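PDB 4R01: putative NADH-flavin reductase from Streptococcus pneumoniae TIGR4, which probably binds a nicotinamide dinucleotide in a Rossmann fold and uses it to reduce flavin. Local coordinates for residues G11-A16 with I182-Y187; I44-F49 with K53-G58; E82-L87 with T93-V98. All blocks are in the same frame, centred on the assembly; numbering follows the deposited sequence.

Overall arrangement
Contact 3 lies in the core, contact 1 is partly buried, and contact 2 is on the surface. Contacts 2 and 3 lie on the same side of the chain's centre, about 12 Å apart between centres, and reach the same sheet; they touch where L48 meets L83 and F84 and where K53 meets Q86 and L87. Contact 1, about 20 Å from contact 3 between centres, instead joins the first helix to a late helix, and its Y187 reaches V98. Both 44-49/53-58 and 82-87/93-98 are nested within the loop that it closes. The chemistry follows burial: two phenylalanines in contact 3, a tyrosine against helix backbone in contact 1, a lysine-aspartate pair in contact 2.

Contact 1: residues G11-A16 with I182-Y187; sequences GQAGKA and ISYADY
The ring of Y184 meets the first turn of helix 12-24 at its CD2-CE2 side. Q12 C sits at the ring edge, near the ring plane, 3.6 Å from Y184 CD2, while A13 N approaches Y184 CE2 obliquely at 3.5 Å. The ring therefore presses on the peptide joining Q12 and A13, and the side chains of both residues add to the grip: Q12 CB stands 3.6 Å from Y184 CE2, and A13 CB is 3.8 Å from the same carbon. Outside the two segments, the ring of F155 meets that of Y184 with the planes at about 40°. The Y184 side chain leaves its helix with CG anti to the carbonyl carbon (chi1 -84°), which carries the ring across to the other helix. One turn further on, A16 packs more loosely, its CB 4.3 Å from Y184 CB. No hydrogen bond links the segments. The polar ends turn to the second subunit, where D72 accepts from Q12 NE2 through its backbone O and bonds Y184 OH through its carboxylate; P71 of that subunit packs on Y184. The segment 182-187 is shaped by an N-cap: S183 OG accepts from D186 N at 3.0 Å, nearly straight at 165°, where strand 181-183 gives way to helix 184-196. Y187 OH bonds V149 O of strand 145-150, and D186 hydrogen-bonds T162 and G163. G11 lies in the turn after strand 3-7 and G14 in the first turn of helix 12-24, consistent with the glycine-rich dinucleotide-binding loop of NAD(P)-binding Rossmann folds; Y184 packs against the start of that helix, beside a subunit interface.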
# COMPACT_ATOMS: atom_id res chain seq x y z
N GLY A 11 12.79 -25.97 -15.95
CA GLY A 11 12.59 -24.72 -15.25
C GLY A 11 12.12 -24.98 -13.83
O GLY A 11 11.64 -26.08 -13.52
N GLN A 12 12.27 -23.99 -12.96
CA GLN A 12 11.92 -24.15 -11.56
C GLN A 12 10.42 -24.43 -11.39
O GLN A 12 10.03 -25.28 -10.59
CB GLN A 12 12.35 -22.92 -10.76
CG GLN A 12 13.86 -22.78 -10.64
CD GLN A 12 14.29 -21.44 -10.08
OE1 GLN A 12 14.47 -21.28 -8.87
NE2 GLN A 12 14.47 -20.45 -10.95
N ALA A 13 9.60 -23.71 -12.14
CA ALA A 13 8.16 -23.92 -12.09
C ALA A 13 7.78 -25.22 -12.77
O ALA A 13 6.92 -25.96 -12.30
CB ALA A 13 7.42 -22.75 -12.73
N GLY A 14 8.45 -25.51 -13.89
CA GLY A 14 8.17 -26.70 -14.67
C GLY A 14 8.35 -27.99 -13.90
O GLY A 14 7.48 -28.86 -13.92
N LYS A 15 9.47 -28.13 -13.20
CA LYS A 15 9.74 -29.36 -12.46
C LYS A 15 8.92 -29.41 -11.18
O LYS A 15 8.68 -30.48 -10.63
CB LYS A 15 11.23 -29.50 -12.16
CG LYS A 15 11.83 -28.37 -11.35
CD LYS A 15 13.35 -28.43 -11.39
CE LYS A 15 13.87 -29.75 -10.85
NZ LYS A 15 15.35 -29.81 -10.90
N ALA A 16 8.50 -28.24 -10.70
CA ALA A 16 7.59 -28.19 -9.57
C ALA A 16 6.28 -28.87 -9.95
O ALA A 16 5.74 -29.68 -9.19
CB ALA A 16 7.34 -26.75 -9.14
N ILE A 182 2.75 -16.71 -3.08
CA ILE A 182 2.60 -18.16 -3.13
C ILE A 182 3.92 -18.83 -3.54
O ILE A 182 4.71 -18.26 -4.29
CB ILE A 182 1.47 -18.59 -4.11
CG1 ILE A 182 1.05 -20.04 -3.85
CG2 ILE A 182 1.89 -18.38 -5.56
CD1 ILE A 182 -0.16 -20.48 -4.65
N SER A 183 4.15 -20.02 -3.01
CA SER A 183 5.34 -20.79 -3.35
C SER A 183 5.13 -21.53 -4.66
O SER A 183 3.99 -21.74 -5.08
CB SER A 183 5.69 -21.78 -2.24
OG SER A 183 4.67 -22.75 -2.10
N TYR A 184 6.22 -21.93 -5.31
CA TYR A 184 6.12 -22.73 -6.53
C TYR A 184 5.43 -24.05 -6.22
O TYR A 184 4.63 -24.54 -7.01
CB TYR A 184 7.50 -22.97 -7.14
CG TYR A 184 7.99 -21.85 -8.03
CD1 TYR A 184 7.56 -20.54 -7.84
CD2 TYR A 184 8.87 -22.11 -9.08
CE1 TYR A 184 8.01 -19.52 -8.66
CE2 TYR A 184 9.32 -21.09 -9.91
CZ TYR A 184 8.88 -19.79 -9.69
OH TYR A 184 9.32 -18.77 -10.51
N ALA A 185 5.73 -24.62 -5.05
CA ALA A 185 5.14 -25.88 -4.63
C ALA A 185 3.62 -25.78 -4.49
O ALA A 185 2.88 -26.59 -5.05
CB ALA A 185 5.76 -26.34 -3.32
N ASP A 186 3.15 -24.79 -3.73
CA ASP A 186 1.71 -24.59 -3.55
C ASP A 186 1.01 -24.27 -4.87
O ASP A 186 -0.13 -24.69 -5.09
CB ASP A 186 1.45 -23.48 -2.53
CG ASP A 186 1.66 -23.95 -1.10
OD1 ASP A 186 1.40 -25.13 -0.81
OD2 ASP A 186 2.09 -23.12 -0.26
N TYR A 187 1.70 -23.53 -5.74
CA TYR A 187 1.17 -23.19 -7.06
C TYR A 187 0.97 -24.44 -7.91
O TYR A 187 -0.05 -24.59 -8.58
CB TYR A 187 2.11 -22.21 -7.76
CG TYR A 187 1.72 -21.86 -9.18
CD1 TYR A 187 0.85 -20.80 -9.45
CD2 TYR A 187 2.24 -22.57 -10.26
CE1 TYR A 187 0.50 -20.48 -10.75
CE2 TYR A 187 1.90 -22.25 -11.56
CZ TYR A 187 1.03 -21.20 -11.80
OH TYR A 187 0.69 -20.89 -13.09

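Contact 2: residues I44-F49 with K53-G58; sequences IKKDLF and KDDLTG
The ionic part of this contact is a salt bridge between K46 and D55, whose side chains approach from opposite directions. K46 NZ donates to D55 OD2 at 2.5 Å, a very short separation whose exact value is doubtful. The other carboxylate oxygen, D55 OD1, is 3.6 Å from K46 NZ, so the ammonium group favours one oxygen over the other. K46 gets there as a fully extended chain, with CG anti to the backbone N (chi1 -161°), and its CD and CE pass alongside D55 OD2 before NZ meets it. Residues L51 and T52 of the intervening loop pack against this lysine chain. The apolar part is slight: I44 CD1 rests 4.2 Å from D55 O, and the I44 side chain also packs on T29 and I31 of strand 27-32. Within each segment, hydrogen bonds form local turns. D47 OD2 accepts from F49 N at 3.2 Å, an Asx turn in which the donor stands 50° out of the carboxylate plane. Beyond it, L48 CD2 lies over one face of the F49 ring. In 53-58, K53 O takes the N-H of L56 at 2.9 Å and, weakly, that of T57, closing a short helical turn. D55 OD2 also accepts from T52 N, just before that turn. With a lysine and a backbone N-H on the same oxygen, the carboxylate of D55 is probably held as an anion; the bridge links the two ends of the short connection at the surface and probably restrains it.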
# COMPACT_ATOMS: atom_id res chain seq x y z
N ILE A 44 11.19 -35.68 -24.17
CA ILE A 44 11.36 -35.26 -25.55
C ILE A 44 12.33 -34.08 -25.57
O ILE A 44 11.94 -32.95 -25.24
CB ILE A 44 10.03 -34.85 -26.20
CG1 ILE A 44 9.00 -35.97 -26.06
CG2 ILE A 44 10.23 -34.49 -27.67
CD1 ILE A 44 7.64 -35.62 -26.64
N LYS A 45 13.59 -34.33 -25.91
CA LYS A 45 14.55 -33.25 -26.02
C LYS A 45 14.40 -32.61 -27.39
O LYS A 45 14.85 -33.16 -28.40
CB LYS A 45 15.98 -33.73 -25.80
CG LYS A 45 17.00 -32.59 -25.90
CD LYS A 45 18.40 -33.04 -25.53
CE LYS A 45 18.47 -33.53 -24.09
NZ LYS A 45 19.87 -33.87 -23.70
N LYS A 46 13.78 -31.44 -27.42
CA LYS A 46 13.45 -30.79 -28.67
C LYS A 46 13.24 -29.30 -28.41
O LYS A 46 12.81 -28.91 -27.33
CB LYS A 46 12.19 -31.42 -29.27
CG LYS A 46 11.99 -31.15 -30.75
CD LYS A 46 10.79 -31.92 -31.27
CE LYS A 46 10.69 -31.81 -32.78
NZ LYS A 46 9.48 -32.51 -33.31
N ASP A 47 13.55 -28.47 -29.40
CA ASP A 47 13.28 -27.05 -29.28
C ASP A 47 11.78 -26.82 -29.33
O ASP A 47 11.09 -27.40 -30.18
CB ASP A 47 13.99 -26.25 -30.37
CG ASP A 47 13.83 -24.75 -30.18
OD1 ASP A 47 14.59 -24.17 -29.38
OD2 ASP A 47 12.95 -24.16 -30.84
N LEU A 48 11.29 -25.99 -28.43
CA LEU A 48 9.86 -25.71 -28.29
C LEU A 48 9.18 -25.38 -29.62
O LEU A 48 8.15 -25.96 -29.96
CB LEU A 48 9.64 -24.56 -27.31
CG LEU A 48 8.21 -24.05 -27.20
CD1 LEU A 48 7.30 -25.16 -26.74
CD2 LEU A 48 8.13 -22.87 -26.25
N PHE A 49 9.77 -24.47 -30.38
CA PHE A 49 9.15 -23.98 -31.61
C PHE A 49 9.39 -24.91 -32.80
O PHE A 49 9.11 -24.56 -33.94
CB PHE A 49 9.66 -22.57 -31.92
CG PHE A 49 9.35 -21.58 -30.85
CD1 PHE A 49 8.12 -20.93 -30.82
CD2 PHE A 49 10.27 -21.29 -29.86
CE1 PHE A 49 7.83 -20.01 -29.83
CE2 PHE A 49 9.98 -20.38 -28.86
CZ PHE A 49 8.76 -19.74 -28.85
N LYS A 53 2.42 -31.50 -34.29
CA LYS A 53 1.19 -32.07 -33.73
C LYS A 53 1.44 -33.49 -33.23
O LYS A 53 0.92 -33.89 -32.20
CB LYS A 53 0.06 -32.06 -34.75
CG LYS A 53 -0.20 -30.70 -35.37
CD LYS A 53 -1.44 -30.72 -36.26
CE LYS A 53 -1.63 -29.38 -36.95
NZ LYS A 53 -2.91 -29.32 -37.70
N ASP A 54 2.26 -34.23 -33.98
CA ASP A 54 2.59 -35.60 -33.61
C ASP A 54 3.37 -35.68 -32.30
O ASP A 54 3.43 -36.73 -31.66
CB ASP A 54 3.37 -36.28 -34.73
CG ASP A 54 2.50 -36.60 -35.94
OD1 ASP A 54 1.26 -36.68 -35.77
OD2 ASP A 54 3.05 -36.78 -37.04
N ASP A 55 3.96 -34.56 -31.89
CA ASP A 55 4.64 -34.49 -30.60
C ASP A 55 3.64 -34.29 -29.46
O ASP A 55 3.87 -34.74 -28.34
CB ASP A 55 5.66 -33.35 -30.58
CG ASP A 55 6.81 -33.59 -31.53
OD1 ASP A 55 7.20 -34.77 -31.71
OD2 ASP A 55 7.34 -32.60 -32.08
N LEU A 56 2.52 -33.63 -29.75
CA LEU A 56 1.56 -33.29 -28.71
C LEU A 56 0.29 -34.13 -28.75
O LEU A 56 -0.61 -33.92 -27.93
CB LEU A 56 1.20 -31.81 -28.79
CG LEU A 56 2.35 -30.84 -28.50
CD1 LEU A 56 1.82 -29.42 -28.31
CD2 LEU A 56 3.14 -31.29 -27.28
N THR A 57 0.20 -35.06 -29.69
CA THR A 57 -0.91 -36.00 -29.72
C THR A 57 -0.74 -37.04 -28.61
O THR A 57 0.38 -37.38 -28.24
CB THR A 57 -1.03 -36.72 -31.07
OG1 THR A 57 0.25 -37.22 -31.47
CG2 THR A 57 -1.56 -35.78 -32.14
N GLY A 58 -1.86 -37.53 -28.09
CA GLY A 58 -1.82 -38.52 -27.03
C GLY A 58 -1.59 -37.93 -25.66
O GLY A 58 -0.93 -38.53 -24.81

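Contact 3: residues E82-L87 with T93-V98; sequences ELFNQL and TRFLVV
F84 of helix 76-88 and F95 of strand 94-98 make the whole of this contact, two buried side chains that run crosswise to each other. In F84, CG is anti to the carbonyl carbon (chi1 -84°), and the ring leans over from the helix so that one face receives F95 CE1, displaced toward the rim. F95 takes the other course, with CG anti to the backbone N (chi1 172°), which sends its ring out from the strand to the helix. Its far end does the touching: F95 CZ lies 3.5 Å from F84 CD2, and F95 CE1 is 3.5 Å from F84 CG. The planes are inclined at 32° with centroids 4.7 Å apart, an oblique pairing. The F95 ring in turn receives a CH-pi contact, F84 CB standing over one face 4.0 Å from the centroid. F84 thus offers both its methylene and its ring to a single partner. Around the pair, F84 also packs on V62 and S64 of strand 61-64 and on L48, while F95 touches S64. On the other side of the sheet, L96 and V98 pack on helix 184-196. Helix and strand are the second and third elements of the beta-alpha-beta crossover 61-64, 76-88, 94-98, and the phenylalanine pair packs the helix onto the parallel strands of the Rossmann fold.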
# COMPACT_ATOMS: atom_id res chain seq x y z
N GLU A 82 0.89 -18.81 -30.32
CA GLU A 82 0.53 -18.98 -31.72
C GLU A 82 0.88 -20.38 -32.21
O GLU A 82 0.12 -21.00 -32.95
CB GLU A 82 1.23 -17.93 -32.59
CG GLU A 82 0.43 -17.50 -33.81
CD GLU A 82 -0.71 -16.56 -33.46
OE1 GLU A 82 -0.43 -15.46 -32.93
OE2 GLU A 82 -1.88 -16.93 -33.70
N LEU A 83 2.03 -20.87 -31.76
CA LEU A 83 2.48 -22.21 -32.11
C LEU A 83 1.60 -23.30 -31.51
O LEU A 83 1.15 -24.21 -32.20
CB LEU A 83 3.93 -22.43 -31.66
CG LEU A 83 4.39 -23.89 -31.67
CD1 LEU A 83 4.61 -24.39 -33.09
CD2 LEU A 83 5.64 -24.06 -30.83
N PHE A 84 1.35 -23.19 -30.20
CA PHE A 84 0.56 -24.19 -29.50
C PHE A 84 -0.87 -24.24 -30.02
O PHE A 84 -1.46 -25.32 -30.12
CB PHE A 84 0.57 -23.91 -28.00
CG PHE A 84 1.76 -24.47 -27.29
CD1 PHE A 84 1.98 -25.83 -27.25
CD2 PHE A 84 2.67 -23.63 -26.66
CE1 PHE A 84 3.08 -26.35 -26.60
CE2 PHE A 84 3.77 -24.14 -26.01
CZ PHE A 84 3.97 -25.51 -25.98
N ASN A 85 -1.41 -23.08 -30.36
CA ASN A 85 -2.74 -23.02 -30.95
C ASN A 85 -2.79 -23.80 -32.26
O ASN A 85 -3.72 -24.57 -32.50
CB ASN A 85 -3.15 -21.57 -31.19
CG ASN A 85 -4.54 -21.45 -31.80
OD1 ASN A 85 -5.54 -21.73 -31.14
ND2 ASN A 85 -4.60 -21.02 -33.05
N GLN A 86 -1.78 -23.61 -33.09
CA GLN A 86 -1.65 -24.32 -34.34
C GLN A 86 -1.61 -25.81 -34.14
O GLN A 86 -2.07 -26.53 -34.97
CB GLN A 86 -0.38 -23.92 -35.06
CG GLN A 86 -0.49 -22.68 -35.91
CD GLN A 86 0.83 -21.94 -36.05
OE1 GLN A 86 1.89 -22.44 -35.68
NE2 GLN A 86 0.77 -20.73 -36.59
N LEU A 87 -1.07 -26.25 -33.02
CA LEU A 87 -0.86 -27.67 -32.74
C LEU A 87 -2.05 -28.32 -32.03
O LEU A 87 -2.33 -29.50 -32.24
CB LEU A 87 0.40 -27.87 -31.89
CG LEU A 87 1.72 -27.41 -32.51
CD1 LEU A 87 2.88 -27.73 -31.58
CD2 LEU A 87 1.93 -28.05 -33.87
N THR A 93 -7.75 -31.57 -26.31
CA THR A 93 -6.67 -31.44 -25.34
C THR A 93 -6.66 -30.08 -24.64
O THR A 93 -6.83 -29.03 -25.27
CB THR A 93 -5.30 -31.65 -26.01
OG1 THR A 93 -5.33 -32.85 -26.79
CG2 THR A 93 -4.19 -31.75 -24.97
N ARG A 94 -6.46 -30.10 -23.32
CA ARG A 94 -6.35 -28.88 -22.53
C ARG A 94 -4.95 -28.29 -22.61
O ARG A 94 -3.96 -29.01 -22.63
CB ARG A 94 -6.71 -29.15 -21.07
CG ARG A 94 -8.19 -29.41 -20.83
CD ARG A 94 -8.53 -29.34 -19.35
NE ARG A 94 -8.26 -28.02 -18.79
CZ ARG A 94 -8.43 -27.70 -17.51
NH1 ARG A 94 -8.88 -28.61 -16.65
NH2 ARG A 94 -8.16 -26.48 -17.08
N PHE A 95 -4.88 -26.96 -22.67
CA PHE A 95 -3.60 -26.28 -22.74
C PHE A 95 -3.48 -25.24 -21.63
O PHE A 95 -4.06 -24.17 -21.70
CB PHE A 95 -3.42 -25.62 -24.11
CG PHE A 95 -2.21 -24.74 -24.21
CD1 PHE A 95 -0.93 -25.26 -24.04
CD2 PHE A 95 -2.34 -23.39 -24.50
CE1 PHE A 95 0.18 -24.44 -24.13
CE2 PHE A 95 -1.24 -22.57 -24.60
CZ PHE A 95 0.03 -23.10 -24.42
N LEU A 96 -2.72 -25.58 -20.59
CA LEU A 96 -2.54 -24.70 -19.44
C LEU A 96 -1.26 -23.90 -19.55
O LEU A 96 -0.23 -24.41 -20.00
CB LEU A 96 -2.54 -25.50 -18.13
CG LEU A 96 -3.90 -25.79 -17.48
CD1 LEU A 96 -4.72 -26.75 -18.32
CD2 LEU A 96 -3.70 -26.32 -16.08
N VAL A 97 -1.32 -22.64 -19.15
CA VAL A 97 -0.15 -21.77 -19.19
C VAL A 97 0.20 -21.25 -17.80
O VAL A 97 -0.66 -20.75 -17.08
CB VAL A 97 -0.39 -20.55 -20.12
CG1 VAL A 97 0.85 -19.66 -20.15
CG2 VAL A 97 -0.75 -21.01 -21.52
N VAL A 98 1.46 -21.40 -17.42
CA VAL A 98 1.97 -20.75 -16.23
C VAL A 98 2.17 -19.28 -16.55
O VAL A 98 3.11 -18.91 -17.26
CB VAL A 98 3.29 -21.36 -15.74
CG1 VAL A 98 3.81 -20.61 -14.53
CG2 VAL A 98 3.10 -22.84 -15.42